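Local coordinates for protein GphF Dehydratase 1 (Archangium violaceum, PDB 6MBF) that probably dehydrates polyketide acyl intermediates and shifts the resulting double bond, as a dehydratase domain of the gephyronic acid polyketide synthase, at residues 216-221 and 255-260; 225-230 and 281-286; 247-252 and 261-266; 149-154 and 167-172. One frame throughout, in Å; residues are numbered along the deposited sequence.

Contact 1 (216-221 and 255-260); sequences AHESHR and DHNQTH
The carboxylate of Glu-218 reaches into segment 255-260, where OE1 meets His-260 and the Asn-257 side chain and OE2 the Asn-257 backbone. Its CG stands between the backbone N and the carbonyl carbon (chi1 53°), and beyond CG the chain runs extended, which carries the acid from the loop to segment 255-260. OE1 takes two donors that arrive from opposite faces of the carboxylate plane. Asn-257 ND2 comes on the syn side, somewhat out of the carboxylate plane, 3.1 Å from Glu-218 OE1 and almost straight in line, the amide plane turned 47° from the carboxylate. The His-260 side chain comes from the opposite direction to that of Glu-218: its NE2 lies 2.9 Å from Glu-218 OE1, which sits in the plane of the imidazole at its edge but is met well above the carboxylate plane. The two flat groups are steeply inclined, 68° apart. Glu-218 OE2 accepts from the backbone N of Asn-257 at 2.7 Å and also forms a salt bridge with Arg-284, so neighbouring positive charge would probably keep the acid ionised.

The contact ties the loop that follows helix 200-214 to the start of strand 259-267 in the second hot-dog half of the dehydratase. There Ser-219 OG accepts from Arg-221 N in an ST turn. Glu-218 OE2 also lies over one face of the His-256 ring, displaced toward its rim. A water in the plane of that ring is 3.0 Å from His-256 ND1 and accepts from Ser-219 N, joining the two segments. Asn-257 OD1 accepts from Ser-253 N.

Contact 2 (225-230 and 281-286); sequences VPLGCA and QLKRAS
Val-225 and Lys-283 form a hydrogen-bonded antiparallel pair: Val-225 N donates to Lys-283 O at 2.8 Å, and Lys-283 N returns a bond to Val-225 O at 2.9 Å. Farther along, Gln-281 O accepts from Leu-227 N at 2.8 Å and more weakly from Gly-228 N at 3.4 Å, while Gln-281 N gives a nearly straight bond to Gly-228 O. Two residues thus face one, a classic beta bulge that shifts the register by one place. Close CA-H...O contacts from Leu-282 CA to Val-225 O and from Pro-226 CA to Gln-281 O fill in the ladder around the non-hydrogen-bonded pair Pro-226 and Leu-282.

The apolar contacts fall on both faces. On one, Leu-282 CD2 lies against the proline ring, 3.9 Å from Pro-226 CG. With Leu-282 CG anti to the carbonyl carbon (chi1 -55°) and chi2 extended, this methyl comes over Pro-226. Elsewhere Leu-227 CD1 rests on the aliphatic part of Lys-283, 3.7 Å from Lys-283 CB, and Val-225 CG2 touches the methyl of Ala-285.

Strand 224-234 continues the ladder on its other edge to strand 73-81, and strand 273-284 does so to strand 259-267. Leu-282 packs against Val-210, Phe-211 and Ile-214 of helix 200-214, the long helix of this hot-dog half.

Contact 3 (247-252 and 261-266); sequences RLHPPR and TADLRL
Asp-263 OD2 accepts from both His-249 and a water. His-249 NE2 donates to it at 2.9 Å, with the oxygen close to the plane of the imidazole at its edge; the nitrogen stands well above the carboxylate plane, and ring and carboxylate are turned 63° apart. The water, 2.7 Å from Asp-263 OD2, donates to that oxygen and accepts from Arg-247 NH1, so the arginine reaches the acid indirectly while its NE forms a salt bridge with Glu-178. The other oxygen, Asp-263 OD1, accepts from the backbone N of Ala-279 and fixes the rotation of the carboxylate.

Thr-261 covers one face of the same imidazole. Its CG2 is anti to the backbone N, which sets the methyl 3.6 Å from the centroid of the His-249 ring in a CH-pi contact. With an alanine here instead of the histidine, Asp-263 OD2 would probably lose its ring donor and the Thr-261 methyl its cover.

Beneath these side chains runs the antiparallel ladder of the hairpin formed by strands 241-248 and 259-267. Arg-247 and Asp-263 exchange two backbone bonds, and His-249 N donates to Thr-261 O at 2.8 Å. Just beyond, a second water bridges His-249 O and Thr-261 N. On the face turned to helix 200-214, Leu-248 CD2 meets Ala-262 CB at 4.2 Å.

The carboxylate at its edge would probably raise the basicity of the imidazole; if protonated, the ring would probably balance part of the charge of Asp-263, since Arg-247 is paired chiefly with Glu-178.

Contact 4 (149-154 and 167-172); sequences VELDAY and RNIRHL
Leu-151 and Val-149 bring their side chains onto the start of strand 169-175. Leu-151 spreads its two methyls over different parts of it: CD1 touches Ile-169 CG2 at 3.8 Å and lies close over the backbone, 3.5 Å from Ile-169 O, while CD2 meets Leu-172 CB at 4.1 Å. The two leucine side chains cross at about a right angle. Val-149 and Leu-172 instead lie alongside one another, pointing the same way, with Val-149 CB 4.0 Å from Leu-172 CD2. Leu-172 CG extends anti to the backbone N (chi1 -178°); this and chi2 near 64° bring CD2 against both CB and CG2 of the valine. Shortening Leu-172 to an alanine is likely to strip Val-149 of its neighbour, opening a gap on that side.

Backbone bonds hold this apolar layer in place. Val-149 N donates to Leu-172 O at 2.8 Å in an almost straight bond, and a water donates to Val-149 O while accepting from Leu-172 N, standing in for the second direct bond.

Farther out, Glu-150 occupies the N-cap position of helix 151-158. Its OE1 accepts from Asp-152 N and its OE2 from Ala-153 N, each at 3.0 Å, so the carboxylate caps the first turn from which Leu-151 projects. On the strand, Arg-170 and His-171 both face His-182 in a classic beta bulge, and Ile-169 O accepts from Tyr-155 OH.

Strand 169-175 lies between strands 147-148 and 178-184, and Ile-169 and Leu-172 rest on helix 200-214, Leu-172 touching Cys-209 and Ala-212.

All four contacts belong to the second hot-dog half of the dehydratase. Contacts 1 and 2 join through Arg-284, whose NE is 2.7 Å from Asn-257 O. Contacts 1 and 3 share strand 259-267 and touch where Pro-251 packs on Asn-257 and His-260; their centres are 14 Å apart. Contact 3 is nested within the chain loop closed by contact 2, their centres 12 Å apart. Contact 4 stands apart, about 7 Å from contact 1 between nearest atoms. A bound magnesium ion lies about 4 Å from the side chain of Pro-226 in contact 2, and about 14 Å from those of His-260, Ala-262 and Ile-169 in the others.

Contact 1 (216-221 and 255-260)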
# COMPACT_ATOMS: atom_id res chain seq x y z
N ALA A 216 5.08 7.45 -18.71
CA ALA A 216 5.90 7.69 -19.88
C ALA A 216 5.06 7.72 -21.16
O ALA A 216 5.48 8.34 -22.14
CB ALA A 216 6.99 6.63 -20.00
N HIS A 217 3.88 7.10 -21.15
CA HIS A 217 3.08 6.92 -22.35
C HIS A 217 1.71 7.57 -22.30
O HIS A 217 1.07 7.68 -23.36
CB HIS A 217 2.88 5.42 -22.63
CG HIS A 217 4.15 4.64 -22.62
ND1 HIS A 217 5.05 4.65 -23.68
CD2 HIS A 217 4.69 3.82 -21.69
CE1 HIS A 217 6.07 3.88 -23.39
NE2 HIS A 217 5.89 3.36 -22.19
N GLU A 218 1.21 7.98 -21.14
CA GLU A 218 -0.10 8.61 -21.07
C GLU A 218 -0.14 9.57 -19.89
O GLU A 218 0.76 9.60 -19.04
CB GLU A 218 -1.22 7.55 -20.98
CG GLU A 218 -1.07 6.51 -19.89
CD GLU A 218 -2.12 5.42 -19.98
OE1 GLU A 218 -1.76 4.24 -20.16
OE2 GLU A 218 -3.33 5.74 -19.89
N SER A 219 -1.21 10.37 -19.84
CA SER A 219 -1.27 11.51 -18.95
C SER A 219 -1.42 11.09 -17.49
O SER A 219 -2.09 10.11 -17.17
CB SER A 219 -2.44 12.43 -19.34
OG SER A 219 -2.67 13.43 -18.37
N HIS A 220 -0.83 11.88 -16.60
CA HIS A 220 -1.03 11.70 -15.17
C HIS A 220 -2.24 12.47 -14.64
O HIS A 220 -2.51 12.42 -13.44
CB HIS A 220 0.23 12.10 -14.39
CG HIS A 220 0.51 13.57 -14.40
ND1 HIS A 220 0.66 14.29 -15.56
CD2 HIS A 220 0.66 14.45 -13.38
CE1 HIS A 220 0.90 15.56 -15.25
NE2 HIS A 220 0.91 15.68 -13.94
N ARG A 221 -2.99 13.17 -15.50
CA ARG A 221 -4.29 13.66 -15.09
C ARG A 221 -5.27 12.50 -14.97
O ARG A 221 -5.17 11.50 -15.70
CB ARG A 221 -4.82 14.70 -16.09
CG ARG A 221 -5.99 15.52 -15.54
CD ARG A 221 -6.54 16.55 -16.53
NE ARG A 221 -7.55 15.98 -17.42
CZ ARG A 221 -8.77 15.62 -17.04
NH1 ARG A 221 -9.15 15.74 -15.78
NH2 ARG A 221 -9.62 15.12 -17.93
N ASP A 255 -2.73 4.24 -26.57
CA ASP A 255 -2.96 5.67 -26.42
C ASP A 255 -3.24 6.03 -24.97
O ASP A 255 -2.45 6.75 -24.34
CB ASP A 255 -4.12 6.10 -27.34
CG ASP A 255 -4.58 7.53 -27.08
OD1 ASP A 255 -5.79 7.80 -27.20
OD2 ASP A 255 -3.74 8.39 -26.73
N HIS A 256 -4.32 5.51 -24.41
CA HIS A 256 -4.81 5.98 -23.12
C HIS A 256 -5.64 4.87 -22.52
O HIS A 256 -6.51 4.32 -23.20
CB HIS A 256 -5.63 7.27 -23.31
CG HIS A 256 -6.15 7.85 -22.04
ND1 HIS A 256 -5.50 8.85 -21.35
CD2 HIS A 256 -7.28 7.59 -21.34
CE1 HIS A 256 -6.20 9.18 -20.28
NE2 HIS A 256 -7.28 8.43 -20.25
N ASN A 257 -5.37 4.52 -21.26
CA ASN A 257 -6.04 3.41 -20.62
C ASN A 257 -6.77 3.86 -19.36
O ASN A 257 -6.31 4.76 -18.64
CB ASN A 257 -5.05 2.30 -20.26
CG ASN A 257 -4.43 1.66 -21.48
OD1 ASN A 257 -5.02 0.77 -22.09
ND2 ASN A 257 -3.24 2.11 -21.84
N GLN A 258 -7.91 3.23 -19.09
CA GLN A 258 -8.59 3.45 -17.81
C GLN A 258 -8.04 2.55 -16.71
O GLN A 258 -8.17 2.89 -15.53
CB GLN A 258 -10.09 3.21 -17.94
CG GLN A 258 -10.81 4.27 -18.76
CD GLN A 258 -10.58 5.67 -18.23
OE1 GLN A 258 -10.78 5.94 -17.04
NE2 GLN A 258 -10.15 6.57 -19.10
N THR A 259 -7.43 1.41 -17.07
CA THR A 259 -6.93 0.47 -16.09
C THR A 259 -5.58 -0.08 -16.52
O THR A 259 -5.24 -0.12 -17.71
CB THR A 259 -7.89 -0.71 -15.87
OG1 THR A 259 -8.07 -1.42 -17.10
CG2 THR A 259 -9.24 -0.24 -15.35
N HIS A 260 -4.81 -0.51 -15.51
CA HIS A 260 -3.60 -1.29 -15.70
C HIS A 260 -3.54 -2.35 -14.62
O HIS A 260 -4.21 -2.24 -13.58
CB HIS A 260 -2.32 -0.43 -15.62
CG HIS A 260 -2.04 0.34 -16.87
ND1 HIS A 260 -1.46 -0.23 -17.98
CD2 HIS A 260 -2.22 1.65 -17.16
CE1 HIS A 260 -1.31 0.69 -18.91
NE2 HIS A 260 -1.76 1.84 -18.45
O HOH W 1 -1.60 9.22 -24.31
O HOH W 2 -3.00 10.39 -22.04

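Contact 2 (225-230 and 281-286)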
# COMPACT_ATOMS: atom_id res chain seq x y z
N VAL A 225 -5.17 4.80 -9.53
CA VAL A 225 -5.30 4.50 -8.11
C VAL A 225 -5.41 2.98 -7.94
O VAL A 225 -6.13 2.33 -8.71
CB VAL A 225 -6.52 5.22 -7.52
CG1 VAL A 225 -6.81 4.74 -6.11
CG2 VAL A 225 -6.29 6.72 -7.54
N PRO A 226 -4.73 2.38 -6.96
CA PRO A 226 -4.93 0.94 -6.71
C PRO A 226 -6.34 0.68 -6.22
O PRO A 226 -6.79 1.28 -5.24
CB PRO A 226 -3.89 0.62 -5.63
CG PRO A 226 -2.91 1.75 -5.65
CD PRO A 226 -3.67 2.95 -6.11
N LEU A 227 -7.06 -0.19 -6.94
CA LEU A 227 -8.40 -0.58 -6.54
C LEU A 227 -8.49 -2.02 -6.08
O LEU A 227 -9.49 -2.40 -5.46
CB LEU A 227 -9.39 -0.39 -7.71
CG LEU A 227 -9.81 1.05 -7.99
CD1 LEU A 227 -11.12 1.08 -8.78
CD2 LEU A 227 -9.93 1.85 -6.70
N GLY A 228 -7.48 -2.83 -6.36
CA GLY A 228 -7.54 -4.22 -5.95
C GLY A 228 -6.16 -4.82 -6.00
O GLY A 228 -5.22 -4.26 -6.55
N CYS A 229 -6.06 -6.00 -5.39
CA CYS A 229 -4.81 -6.75 -5.36
C CYS A 229 -5.17 -8.21 -5.14
O CYS A 229 -5.86 -8.53 -4.17
CB CYS A 229 -3.93 -6.22 -4.22
SG CYS A 229 -2.35 -6.98 -4.05
N ALA A 230 -4.73 -9.10 -6.05
CA ALA A 230 -5.06 -10.51 -5.88
C ALA A 230 -4.34 -11.11 -4.68
O ALA A 230 -4.94 -11.89 -3.93
CB ALA A 230 -4.74 -11.30 -7.16
N GLN A 281 -4.26 -4.01 -9.25
CA GLN A 281 -5.21 -3.50 -10.23
C GLN A 281 -5.32 -1.99 -10.04
O GLN A 281 -5.64 -1.52 -8.95
CB GLN A 281 -6.56 -4.21 -10.08
CG GLN A 281 -6.48 -5.67 -10.53
CD GLN A 281 -7.32 -6.61 -9.68
OE1 GLN A 281 -6.80 -7.35 -8.84
NE2 GLN A 281 -8.63 -6.60 -9.90
N LEU A 282 -5.04 -1.24 -11.11
CA LEU A 282 -5.05 0.22 -11.07
C LEU A 282 -6.16 0.75 -11.95
O LEU A 282 -6.40 0.23 -13.04
CB LEU A 282 -3.71 0.79 -11.55
CG LEU A 282 -2.44 0.32 -10.85
CD1 LEU A 282 -1.22 0.97 -11.53
CD2 LEU A 282 -2.50 0.68 -9.39
N LYS A 283 -6.83 1.81 -11.49
CA LYS A 283 -7.87 2.44 -12.29
C LYS A 283 -7.78 3.95 -12.14
O LYS A 283 -7.50 4.45 -11.04
CB LYS A 283 -9.27 1.94 -11.89
CG LYS A 283 -10.38 2.42 -12.80
CD LYS A 283 -11.72 1.81 -12.44
CE LYS A 283 -12.79 2.24 -13.42
NZ LYS A 283 -14.10 1.59 -13.13
N ARG A 284 -8.01 4.67 -13.23
CA ARG A 284 -7.97 6.13 -13.17
C ARG A 284 -9.08 6.66 -12.27
O ARG A 284 -10.23 6.19 -12.33
CB ARG A 284 -8.10 6.72 -14.57
CG ARG A 284 -6.88 6.52 -15.46
CD ARG A 284 -7.03 7.29 -16.76
NE ARG A 284 -5.83 7.24 -17.58
CZ ARG A 284 -4.78 8.04 -17.42
NH1 ARG A 284 -4.79 8.96 -16.45
NH2 ARG A 284 -3.74 7.94 -18.22
N ALA A 285 -8.73 7.62 -11.44
CA ALA A 285 -9.71 8.25 -10.56
C ALA A 285 -10.65 9.14 -11.38
O ALA A 285 -10.22 9.85 -12.28
CB ALA A 285 -9.01 9.08 -9.48
N SER A 286 -11.94 9.08 -11.05
CA SER A 286 -12.92 9.93 -11.70
C SER A 286 -13.08 11.23 -10.92
O SER A 286 -13.10 11.21 -9.69
CB SER A 286 -14.27 9.22 -11.82
OG SER A 286 -14.83 8.98 -10.54

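Contact 3 (247-252 and 261-266)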
# COMPACT_ATOMS: atom_id res chain seq x y z
N ARG A 247 6.27 -5.86 -13.41
CA ARG A 247 5.87 -6.20 -14.77
C ARG A 247 4.43 -5.74 -14.99
O ARG A 247 3.51 -6.21 -14.32
CB ARG A 247 6.01 -7.70 -15.05
CG ARG A 247 5.48 -8.10 -16.44
CD ARG A 247 5.65 -9.60 -16.74
NE ARG A 247 7.05 -10.02 -16.75
CZ ARG A 247 7.57 -10.98 -15.98
NH1 ARG A 247 6.81 -11.63 -15.11
NH2 ARG A 247 8.86 -11.28 -16.08
N LEU A 248 4.25 -4.82 -15.93
CA LEU A 248 2.92 -4.40 -16.33
C LEU A 248 2.32 -5.41 -17.30
O LEU A 248 3.00 -5.91 -18.20
CB LEU A 248 2.98 -3.02 -16.98
CG LEU A 248 2.89 -1.84 -16.00
CD1 LEU A 248 3.54 -0.60 -16.60
CD2 LEU A 248 1.44 -1.57 -15.63
N HIS A 249 1.04 -5.73 -17.10
CA HIS A 249 0.32 -6.57 -18.03
C HIS A 249 0.10 -5.81 -19.34
O HIS A 249 0.16 -4.58 -19.36
CB HIS A 249 -1.02 -7.00 -17.43
CG HIS A 249 -0.88 -7.95 -16.28
ND1 HIS A 249 -1.92 -8.74 -15.84
CD2 HIS A 249 0.18 -8.25 -15.48
CE1 HIS A 249 -1.52 -9.48 -14.82
NE2 HIS A 249 -0.25 -9.20 -14.58
N PRO A 250 -0.15 -6.51 -20.44
CA PRO A 250 -0.39 -5.83 -21.72
C PRO A 250 -1.59 -4.91 -21.62
O PRO A 250 -2.67 -5.32 -21.18
CB PRO A 250 -0.65 -6.99 -22.70
CG PRO A 250 -0.87 -8.20 -21.87
CD PRO A 250 -0.11 -7.98 -20.59
N PRO A 251 -1.43 -3.64 -21.98
CA PRO A 251 -2.54 -2.69 -21.89
C PRO A 251 -3.51 -2.88 -23.05
O PRO A 251 -3.17 -3.42 -24.10
CB PRO A 251 -1.85 -1.32 -21.97
CG PRO A 251 -0.38 -1.59 -22.13
CD PRO A 251 -0.22 -3.02 -22.53
N ARG A 252 -4.74 -2.41 -22.84
CA ARG A 252 -5.73 -2.53 -23.90
C ARG A 252 -5.51 -1.49 -25.00
O ARG A 252 -5.87 -1.74 -26.15
CB ARG A 252 -7.14 -2.43 -23.32
CG ARG A 252 -7.44 -1.15 -22.55
CD ARG A 252 -8.04 -0.07 -23.45
NE ARG A 252 -8.19 1.21 -22.76
CZ ARG A 252 -9.32 1.64 -22.20
NH1 ARG A 252 -10.41 0.88 -22.26
NH2 ARG A 252 -9.37 2.82 -21.60
N THR A 261 -2.74 -3.38 -14.87
CA THR A 261 -2.47 -4.43 -13.89
C THR A 261 -0.97 -4.67 -13.85
O THR A 261 -0.30 -4.57 -14.89
CB THR A 261 -3.22 -5.73 -14.24
OG1 THR A 261 -4.63 -5.47 -14.34
CG2 THR A 261 -3.01 -6.79 -13.16
N ALA A 262 -0.43 -4.94 -12.66
CA ALA A 262 1.00 -5.17 -12.53
C ALA A 262 1.27 -6.22 -11.47
O ALA A 262 0.50 -6.37 -10.51
CB ALA A 262 1.75 -3.87 -12.17
N ASP A 263 2.37 -6.95 -11.65
CA ASP A 263 2.94 -7.84 -10.65
C ASP A 263 4.27 -7.26 -10.18
O ASP A 263 4.98 -6.60 -10.94
CB ASP A 263 3.16 -9.24 -11.23
CG ASP A 263 1.92 -9.80 -11.89
OD1 ASP A 263 0.85 -9.76 -11.25
OD2 ASP A 263 2.02 -10.27 -13.04
N LEU A 264 4.60 -7.50 -8.91
CA LEU A 264 5.83 -6.95 -8.35
C LEU A 264 6.49 -7.98 -7.44
O LEU A 264 5.82 -8.80 -6.82
CB LEU A 264 5.59 -5.66 -7.56
CG LEU A 264 4.96 -4.47 -8.27
CD1 LEU A 264 3.45 -4.53 -8.19
CD2 LEU A 264 5.46 -3.18 -7.63
N ARG A 265 7.82 -7.92 -7.39
CA ARG A 265 8.63 -8.74 -6.50
C ARG A 265 9.63 -7.82 -5.82
O ARG A 265 10.36 -7.09 -6.50
CB ARG A 265 9.34 -9.86 -7.26
CG ARG A 265 8.40 -10.79 -8.02
CD ARG A 265 7.48 -11.51 -7.05
NE ARG A 265 6.70 -12.57 -7.68
CZ ARG A 265 5.41 -12.48 -8.01
NH1 ARG A 265 4.74 -11.35 -7.81
NH2 ARG A 265 4.80 -13.52 -8.55
N LEU A 266 9.65 -7.83 -4.49
CA LEU A 266 10.55 -7.00 -3.70
C LEU A 266 11.68 -7.86 -3.14
O LEU A 266 11.42 -8.92 -2.56
CB LEU A 266 9.79 -6.31 -2.56
CG LEU A 266 8.84 -5.14 -2.87
CD1 LEU A 266 7.70 -5.53 -3.80
CD2 LEU A 266 8.29 -4.59 -1.57
O HOH W 3 4.32 -11.24 -13.99
O HOH W 4 -1.52 -3.12 -17.67

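Contact 4 (149-154 and 167-172)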
# COMPACT_ATOMS: atom_id res chain seq x y z
N VAL A 149 15.06 5.76 -15.97
CA VAL A 149 13.93 6.68 -15.91
C VAL A 149 14.36 7.91 -15.13
O VAL A 149 14.90 7.80 -14.02
CB VAL A 149 12.70 6.02 -15.27
CG1 VAL A 149 11.58 7.03 -15.12
CG2 VAL A 149 12.24 4.81 -16.09
N GLU A 150 14.15 9.09 -15.71
CA GLU A 150 14.53 10.34 -15.06
C GLU A 150 13.51 10.64 -13.96
O GLU A 150 12.37 11.03 -14.25
CB GLU A 150 14.61 11.47 -16.08
CG GLU A 150 15.62 12.57 -15.73
CD GLU A 150 15.18 13.42 -14.55
OE1 GLU A 150 15.61 13.15 -13.41
OE2 GLU A 150 14.39 14.37 -14.77
N LEU A 151 13.92 10.46 -12.71
CA LEU A 151 12.96 10.50 -11.61
C LEU A 151 12.61 11.91 -11.16
O LEU A 151 11.51 12.13 -10.64
CB LEU A 151 13.49 9.69 -10.42
CG LEU A 151 13.47 8.17 -10.61
CD1 LEU A 151 14.20 7.50 -9.47
CD2 LEU A 151 12.03 7.66 -10.74
N ASP A 152 13.53 12.88 -11.31
CA ASP A 152 13.22 14.24 -10.88
C ASP A 152 12.03 14.80 -11.65
O ASP A 152 11.15 15.44 -11.07
CB ASP A 152 14.44 15.15 -11.04
CG ASP A 152 15.46 14.95 -9.94
OD1 ASP A 152 15.05 14.67 -8.80
OD2 ASP A 152 16.67 15.06 -10.23
N ALA A 153 12.00 14.58 -12.97
CA ALA A 153 10.87 15.03 -13.77
C ALA A 153 9.58 14.34 -13.34
O ALA A 153 8.51 14.96 -13.32
CB ALA A 153 11.14 14.79 -15.25
N TYR A 154 9.67 13.05 -13.02
CA TYR A 154 8.51 12.31 -12.51
C TYR A 154 8.02 12.92 -11.20
O TYR A 154 6.83 13.23 -11.05
CB TYR A 154 8.86 10.82 -12.33
CG TYR A 154 7.81 10.07 -11.52
CD1 TYR A 154 6.65 9.60 -12.11
CD2 TYR A 154 7.98 9.87 -10.16
CE1 TYR A 154 5.67 8.94 -11.36
CE2 TYR A 154 7.02 9.21 -9.40
CZ TYR A 154 5.87 8.76 -10.01
OH TYR A 154 4.91 8.12 -9.24
N ARG A 167 8.70 10.27 -1.84
CA ARG A 167 9.54 10.31 -3.04
C ARG A 167 10.76 9.43 -2.77
O ARG A 167 11.89 9.91 -2.71
CB ARG A 167 9.93 11.76 -3.37
CG ARG A 167 8.72 12.66 -3.62
CD ARG A 167 9.10 14.12 -3.74
NE ARG A 167 7.89 14.93 -3.83
CZ ARG A 167 7.77 16.18 -3.39
NH1 ARG A 167 8.81 16.81 -2.85
NH2 ARG A 167 6.60 16.80 -3.51
N ASN A 168 10.52 8.13 -2.63
CA ASN A 168 11.51 7.22 -2.07
C ASN A 168 12.15 6.29 -3.10
O ASN A 168 12.90 5.39 -2.72
CB ASN A 168 10.87 6.41 -0.95
CG ASN A 168 10.42 7.31 0.20
OD1 ASN A 168 11.24 7.93 0.86
ND2 ASN A 168 9.10 7.40 0.42
N ILE A 169 11.89 6.51 -4.39
CA ILE A 169 12.58 5.79 -5.46
C ILE A 169 13.93 6.46 -5.69
O ILE A 169 13.98 7.66 -5.99
CB ILE A 169 11.76 5.75 -6.75
CG1 ILE A 169 10.30 5.40 -6.48
CG2 ILE A 169 12.36 4.72 -7.75
CD1 ILE A 169 9.42 5.58 -7.71
N ARG A 170 15.01 5.70 -5.54
CA ARG A 170 16.34 6.24 -5.78
C ARG A 170 16.75 6.09 -7.24
O ARG A 170 17.32 7.02 -7.83
CB ARG A 170 17.36 5.57 -4.87
CG ARG A 170 17.05 5.73 -3.39
CD ARG A 170 16.61 7.15 -3.09
NE ARG A 170 15.95 7.26 -1.79
CZ ARG A 170 14.99 8.13 -1.53
NH1 ARG A 170 14.44 8.17 -0.33
NH2 ARG A 170 14.56 8.96 -2.48
N HIS A 171 16.46 4.93 -7.83
CA HIS A 171 16.85 4.63 -9.20
C HIS A 171 15.76 3.77 -9.82
O HIS A 171 15.11 2.99 -9.12
CB HIS A 171 18.20 3.90 -9.25
CG HIS A 171 18.55 3.35 -10.60
ND1 HIS A 171 19.10 4.12 -11.60
CD2 HIS A 171 18.43 2.10 -11.11
CE1 HIS A 171 19.30 3.37 -12.67
NE2 HIS A 171 18.90 2.14 -12.40
N LEU A 172 15.55 3.93 -11.12
CA LEU A 172 14.54 3.15 -11.82
C LEU A 172 15.01 2.98 -13.26
O LEU A 172 15.40 3.97 -13.90
CB LEU A 172 13.16 3.83 -11.77
CG LEU A 172 12.00 3.07 -12.44
CD1 LEU A 172 11.70 1.73 -11.74
CD2 LEU A 172 10.74 3.93 -12.49
O HOH W 5 16.56 6.41 -12.23